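Local atomic coordinates of 4-hydroxy-tetrahydrodipicolinate synthase (Methanocaldococcus jannaschii DSM 2661, PDB entry 2YXG), a protein that probably catalyses the condensation of pyruvate with aspartate-beta-semialdehyde to 4-hydroxy-tetrahydrodipicolinate, a step of lysine biosynthesis. Residues P7-P12 against S36-V41; S101-Y106 against S136-N141. All coordinates share one frame; numbering follows the deposited sequence.

Both contacts reach the same eight-stranded parallel sheet, the wall of a TIM barrel, and they follow one another along the chain: contact 1 is complete before contact 2 opens. In contact 1 the first strand, 4-7, and the loop after it meet strand 37-40, which closes the barrel. Contact 2 lies further round, where the loop after strand 98-102 meets the short helix 135-138 that follows strand 129-133. Their centres are about 20 Å apart and their nearest atoms about 8 Å, without touching. Contact 1 lies beside residues predicted to bind pyruvate, whereas contact 2 holds Tyr106, predicted to relay protons, and borders a second subunit.

Contact 1: P7-P12 against S36-V41; sequences PAIITP and SGIVAV
Pro7 and Ile9 hold Val39 between them in a single parallel bridge centred on Ala8, the two chains running 33° apart. Val39 N donates to Pro7 O at 3.0 Å, and Ile9 N donates to Val39 O at 3.1 Å. Proline suits the first position because the bridge asks it for a carbonyl and not for an N-H. Its ring packs tightly, with CD 3.0 Å from Gly37 O, and Gly37 itself is almost fully extended, a shape that comes easily to glycine.

Ile9 and Ile38 provide the main apolar contact. With CG1 of Ile9 set between its own backbone N and carbonyl carbon (chi1 60°), that methylene lies 3.3 Å from Val39 O. CG2 and CD1 of Ile9 then join it around one methyl, Ile38 CG2, the closest of the three being CG2 at 3.9 Å. The small side chain of Ala8 lets Val39 come alongside, their CB atoms 4.5 Å apart.

Past the bridge the chains diverge and water fills in: one molecule donates to both Ile9 O and Val39 O, and another joins Ile9 O, Thr11 OG1 and Val41 N, the last at 2.8 Å. Thr11 OG1 also bonds to Gly45 O.

Ala8 lies next to Thr44 and Val39 next to Ile201, both predicted pyruvate-binding residues. Ile9 packs on Leu23 and Leu30, Ile38 on Ile27, all of helix 20-32, and Val41 rests on helix 52-66. Backbone bonds from Ala8 to Ser202 and from Ile38 to Gln71 carry the barrel wall on to strands 199-202 and 71-75.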
loop_
_atom_site.group_PDB
_atom_site.type_symbol
_atom_site.label_atom_id
_atom_site.label_comp_id
_atom_site.label_asym_id
_atom_site.label_seq_id
_atom_site.Cartn_x
_atom_site.Cartn_y
_atom_site.Cartn_z
ATOM N N PRO A 7 16.280 -25.479 0.283
ATOM C CA PRO A 7 15.116 -25.320 -0.578
ATOM C C PRO A 7 13.842 -25.677 0.124
ATOM O O PRO A 7 13.839 -26.605 0.950
ATOM C CB PRO A 7 15.346 -26.313 -1.734
ATOM C CG PRO A 7 16.587 -27.158 -1.285
ATOM C CD PRO A 7 17.202 -26.569 -0.104
ATOM N N ALA A 8 12.777 -24.935 -0.210
ATOM C CA ALA A 8 11.449 -25.226 0.298
ATOM C C ALA A 8 10.870 -26.172 -0.716
ATOM O O ALA A 8 10.522 -25.781 -1.853
ATOM C CB ALA A 8 10.613 -23.930 0.440
ATOM N N ILE A 9 10.877 -27.451 -0.359
ATOM C CA ILE A 9 10.556 -28.465 -1.343
ATOM C C ILE A 9 9.085 -28.522 -1.646
ATOM O O ILE A 9 8.228 -28.268 -0.759
ATOM C CB ILE A 9 11.061 -29.876 -0.990
ATOM C CG1 ILE A 9 10.467 -30.366 0.342
ATOM C CG2 ILE A 9 12.616 -29.896 -1.093
ATOM C CD1 ILE A 9 10.449 -31.901 0.492
ATOM N N ILE A 10 8.784 -28.807 -2.913
ATOM C CA ILE A 10 7.429 -29.081 -3.257
ATOM C C ILE A 10 7.008 -30.433 -2.715
ATOM O O ILE A 10 7.843 -31.296 -2.396
ATOM C CB ILE A 10 7.205 -29.043 -4.773
ATOM C CG1 ILE A 10 8.002 -30.194 -5.452
ATOM C CG2 ILE A 10 7.559 -27.645 -5.288
ATOM C CD1 ILE A 10 7.304 -30.810 -6.641
ATOM N N THR A 11 5.699 -30.601 -2.591
ATOM C CA THR A 11 5.116 -31.927 -2.364
ATOM C C THR A 11 4.592 -32.428 -3.742
ATOM O O THR A 11 3.587 -31.949 -4.229
ATOM C CB THR A 11 3.973 -31.871 -1.278
ATOM O OG1 THR A 11 4.468 -31.294 -0.060
ATOM C CG2 THR A 11 3.415 -33.261 -0.960
ATOM N N PRO A 12 5.261 -33.404 -4.354
ATOM C CA PRO A 12 4.767 -33.915 -5.651
ATOM C C PRO A 12 3.596 -34.869 -5.435
ATOM O O PRO A 12 3.572 -35.582 -4.434
ATOM C CB PRO A 12 5.975 -34.655 -6.231
ATOM C CG PRO A 12 6.928 -34.873 -5.081
ATOM C CD PRO A 12 6.462 -34.121 -3.883
ATOM N N SER A 36 22.261 -27.169 2.045
ATOM C CA SER A 36 22.522 -27.351 3.505
ATOM C C SER A 36 21.433 -28.119 4.260
ATOM O O SER A 36 21.667 -28.694 5.334
ATOM C CB SER A 36 22.658 -26.008 4.202
ATOM O OG SER A 36 23.752 -25.317 3.702
ATOM N N GLY A 37 20.232 -28.088 3.726
ATOM C CA GLY A 37 19.093 -28.650 4.404
ATOM C C GLY A 37 17.848 -28.528 3.537
ATOM O O GLY A 37 17.878 -27.931 2.444
ATOM N N ILE A 38 16.761 -29.099 4.055
ATOM C CA ILE A 38 15.508 -29.175 3.358
ATOM C C ILE A 38 14.380 -28.666 4.263
ATOM O O ILE A 38 14.290 -29.035 5.419
ATOM C CB ILE A 38 15.270 -30.645 2.879
ATOM C CG1 ILE A 38 16.298 -30.952 1.762
ATOM C CG2 ILE A 38 13.818 -30.881 2.457
ATOM C CD1 ILE A 38 15.997 -32.154 0.874
ATOM N N VAL A 39 13.535 -27.813 3.695
ATOM C CA VAL A 39 12.349 -27.347 4.337
ATOM C C VAL A 39 11.122 -28.131 3.818
ATOM O O VAL A 39 10.734 -27.973 2.653
ATOM C CB VAL A 39 12.194 -25.817 4.154
ATOM C CG1 VAL A 39 11.016 -25.304 4.937
ATOM C CG2 VAL A 39 13.469 -25.100 4.578
ATOM N N ALA A 40 10.524 -28.975 4.683
ATOM C CA ALA A 40 9.373 -29.789 4.272
ATOM C C ALA A 40 8.051 -29.187 4.670
ATOM O O ALA A 40 7.895 -28.652 5.781
ATOM C CB ALA A 40 9.454 -31.241 4.845
ATOM N N VAL A 41 7.081 -29.351 3.765
ATOM C CA VAL A 41 5.691 -28.983 3.998
ATOM C C VAL A 41 5.517 -27.529 4.518
ATOM O O VAL A 41 4.804 -27.312 5.507
ATOM C CB VAL A 41 4.930 -30.019 4.915
ATOM C CG1 VAL A 41 4.907 -31.411 4.308
ATOM C CG2 VAL A 41 5.489 -30.092 6.304
HETATM O O HOH W 1 8.297 -26.935 1.596
HETATM O O HOH W 2 6.999 -30.353 1.119
#

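Contact 2: S101-Y106 against S136-N141; sequences SITPYY and SRTAVN
Thr138 and Thr103 each place OG1 between their own backbone N and carbonyl carbon (chi1 60° and 69°), and this turns the two hydroxyls toward one water. Its oxygen lies 2.8 Å from Thr103 OG1 and 2.7 Å from Thr138 OG1, the side chains crossing at about a right angle. The methyl of Thr138 has mixed company: CG2 packs 4.0 Å from Ile102 CD1 and 3.8 Å from Tyr105 CB, and lies 3.6 Å from Thr103 O. Threonine suits the spot because one side chain supplies both a methyl for packing and a hydroxyl for the turn and the water.

That hydroxyl makes a weak bond to Val134 O and accepts from Val140 N at 3.2 Å, forming an ST turn where the chain leaves helix 135-138 through Ala139, whose phi is positive. Replacing Thr138 by a valine would probably leave Val140 N and the bridging water without their shared oxygen, and set the turn free to shift. Val140 stays close by, its CG1 3.4 Å from Thr103 OG1.

These loops lie at the C-terminal ends of strands 98-102 and 129-133, where a TIM barrel carries its active site. Thr138 O accepts Tyr106 N at 3.2 Å (N-H...O angle 149°), the donor tilted from the carbonyl plane, and it shares a water donor with Pro104 O. Tyr106 OH, predicted to relay protons, bonds to Thr43 of the second subunit, and its ring stacks with Tyr105 of that subunit. Arg137 NH1 bonds to Tyr106 O of the second subunit and NH2 to Asn246 O of its own chain.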
loop_
_atom_site.group_PDB
_atom_site.type_symbol
_atom_site.label_atom_id
_atom_site.label_comp_id
_atom_site.label_asym_id
_atom_site.label_seq_id
_atom_site.Cartn_x
_atom_site.Cartn_y
_atom_site.Cartn_z
ATOM N N SER A 101 8.160 -21.971 11.455
ATOM C CA SER A 101 6.902 -21.595 12.059
ATOM C C SER A 101 6.430 -20.171 11.558
ATOM O O SER A 101 6.985 -19.134 11.929
ATOM C CB SER A 101 7.070 -21.652 13.582
ATOM O OG SER A 101 5.837 -21.409 14.225
ATOM N N ILE A 102 5.431 -20.141 10.698
ATOM C CA ILE A 102 4.972 -18.893 10.072
ATOM C C ILE A 102 4.124 -18.084 11.058
ATOM O O ILE A 102 3.392 -18.653 11.909
ATOM C CB ILE A 102 4.157 -19.220 8.762
ATOM C CG1 ILE A 102 3.909 -17.962 7.886
ATOM C CG2 ILE A 102 2.856 -19.994 9.106
ATOM C CD1 ILE A 102 3.457 -18.269 6.420
ATOM N N THR A 103 4.225 -16.749 10.972
ATOM C CA THR A 103 3.302 -15.923 11.708
ATOM C C THR A 103 1.879 -16.353 11.246
ATOM O O THR A 103 1.643 -16.499 10.036
ATOM C CB THR A 103 3.489 -14.424 11.407
ATOM O OG1 THR A 103 3.074 -14.176 10.050
ATOM C CG2 THR A 103 5.003 -13.964 11.578
ATOM N N PRO A 104 0.942 -16.549 12.198
ATOM C CA PRO A 104 -0.479 -16.768 11.863
ATOM C C PRO A 104 -0.970 -15.799 10.804
ATOM O O PRO A 104 -0.717 -14.599 10.894
ATOM C CB PRO A 104 -1.187 -16.453 13.192
ATOM C CG PRO A 104 -0.217 -17.034 14.215
ATOM C CD PRO A 104 1.147 -16.551 13.662
ATOM N N TYR A 105 -1.711 -16.322 9.832
ATOM C CA TYR A 105 -2.143 -15.564 8.660
ATOM C C TYR A 105 -3.636 -15.368 8.864
ATOM O O TYR A 105 -4.231 -16.075 9.680
ATOM C CB TYR A 105 -1.887 -16.386 7.361
ATOM C CG TYR A 105 -2.070 -17.854 7.601
ATOM C CD1 TYR A 105 -3.331 -18.447 7.486
ATOM C CD2 TYR A 105 -0.993 -18.643 8.035
ATOM C CE1 TYR A 105 -3.489 -19.828 7.753
ATOM C CE2 TYR A 105 -1.144 -19.990 8.336
ATOM C CZ TYR A 105 -2.386 -20.585 8.191
ATOM O OH TYR A 105 -2.541 -21.958 8.452
ATOM N N TYR A 106 -4.213 -14.408 8.137
ATOM C CA TYR A 106 -5.621 -14.166 8.106
ATOM C C TYR A 106 -6.248 -13.611 9.421
ATOM O O TYR A 106 -6.944 -12.606 9.382
ATOM C CB TYR A 106 -6.346 -15.375 7.523
ATOM C CG TYR A 106 -7.812 -15.523 7.828
ATOM C CD1 TYR A 106 -8.766 -14.542 7.425
ATOM C CD2 TYR A 106 -8.261 -16.650 8.490
ATOM C CE1 TYR A 106 -10.125 -14.691 7.728
ATOM C CE2 TYR A 106 -9.619 -16.834 8.754
ATOM C CZ TYR A 106 -10.553 -15.854 8.400
ATOM O OH TYR A 106 -11.931 -16.101 8.700
ATOM N N SER A 136 3.111 -10.184 2.860
ATOM C CA SER A 136 2.310 -10.088 1.648
ATOM C C SER A 136 1.300 -11.256 1.593
ATOM O O SER A 136 0.271 -11.175 0.903
ATOM C CB SER A 136 3.219 -10.082 0.409
ATOM O OG SER A 136 3.918 -11.304 0.327
ATOM N N ARG A 137 1.574 -12.341 2.304
ATOM C CA ARG A 137 0.603 -13.428 2.403
ATOM C C ARG A 137 -0.219 -13.422 3.694
ATOM O O ARG A 137 -1.369 -13.901 3.706
ATOM C CB ARG A 137 1.276 -14.798 2.255
ATOM C CG ARG A 137 1.908 -15.123 0.891
ATOM C CD ARG A 137 2.705 -16.442 1.051
ATOM N NE ARG A 137 3.250 -16.907 -0.233
ATOM C CZ ARG A 137 2.580 -17.619 -1.144
ATOM N NH1 ARG A 137 1.326 -18.003 -0.907
ATOM N NH2 ARG A 137 3.187 -17.985 -2.284
ATOM N N THR A 138 0.355 -12.921 4.795
ATOM C CA THR A 138 -0.271 -13.181 6.104
ATOM C C THR A 138 -1.132 -12.024 6.574
ATOM O O THR A 138 -1.990 -12.226 7.449
ATOM C CB THR A 138 0.752 -13.499 7.188
ATOM O OG1 THR A 138 1.631 -12.375 7.311
ATOM C CG2 THR A 138 1.543 -14.745 6.842
ATOM N N ALA A 139 -0.887 -10.827 6.023
ATOM C CA ALA A 139 -1.538 -9.570 6.475
ATOM C C ALA A 139 -0.915 -9.040 7.797
ATOM O O ALA A 139 -1.398 -8.064 8.373
ATOM C CB ALA A 139 -3.074 -9.758 6.647
ATOM N N VAL A 140 0.150 -9.694 8.280
ATOM C CA VAL A 140 0.803 -9.227 9.480
ATOM C C VAL A 140 2.340 -9.139 9.287
ATOM O O VAL A 140 2.948 -9.884 8.504
ATOM C CB VAL A 140 0.337 -10.094 10.662
ATOM C CG1 VAL A 140 1.045 -11.485 10.679
ATOM C CG2 VAL A 140 0.467 -9.339 11.954
ATOM N N ASN A 141 2.960 -8.197 9.963
ATOM C CA ASN A 141 4.393 -8.074 9.948
ATOM C C ASN A 141 4.942 -8.314 11.351
ATOM O O ASN A 141 4.588 -7.598 12.277
ATOM C CB ASN A 141 4.823 -6.693 9.429
ATOM C CG ASN A 141 6.379 -6.554 9.336
ATOM O OD1 ASN A 141 7.053 -7.445 8.798
ATOM N ND2 ASN A 141 6.946 -5.460 9.920
HETATM O O HOH W 3 4.208 -12.600 8.085
HETATM O O HOH W 4 -2.456 -12.551 10.298
#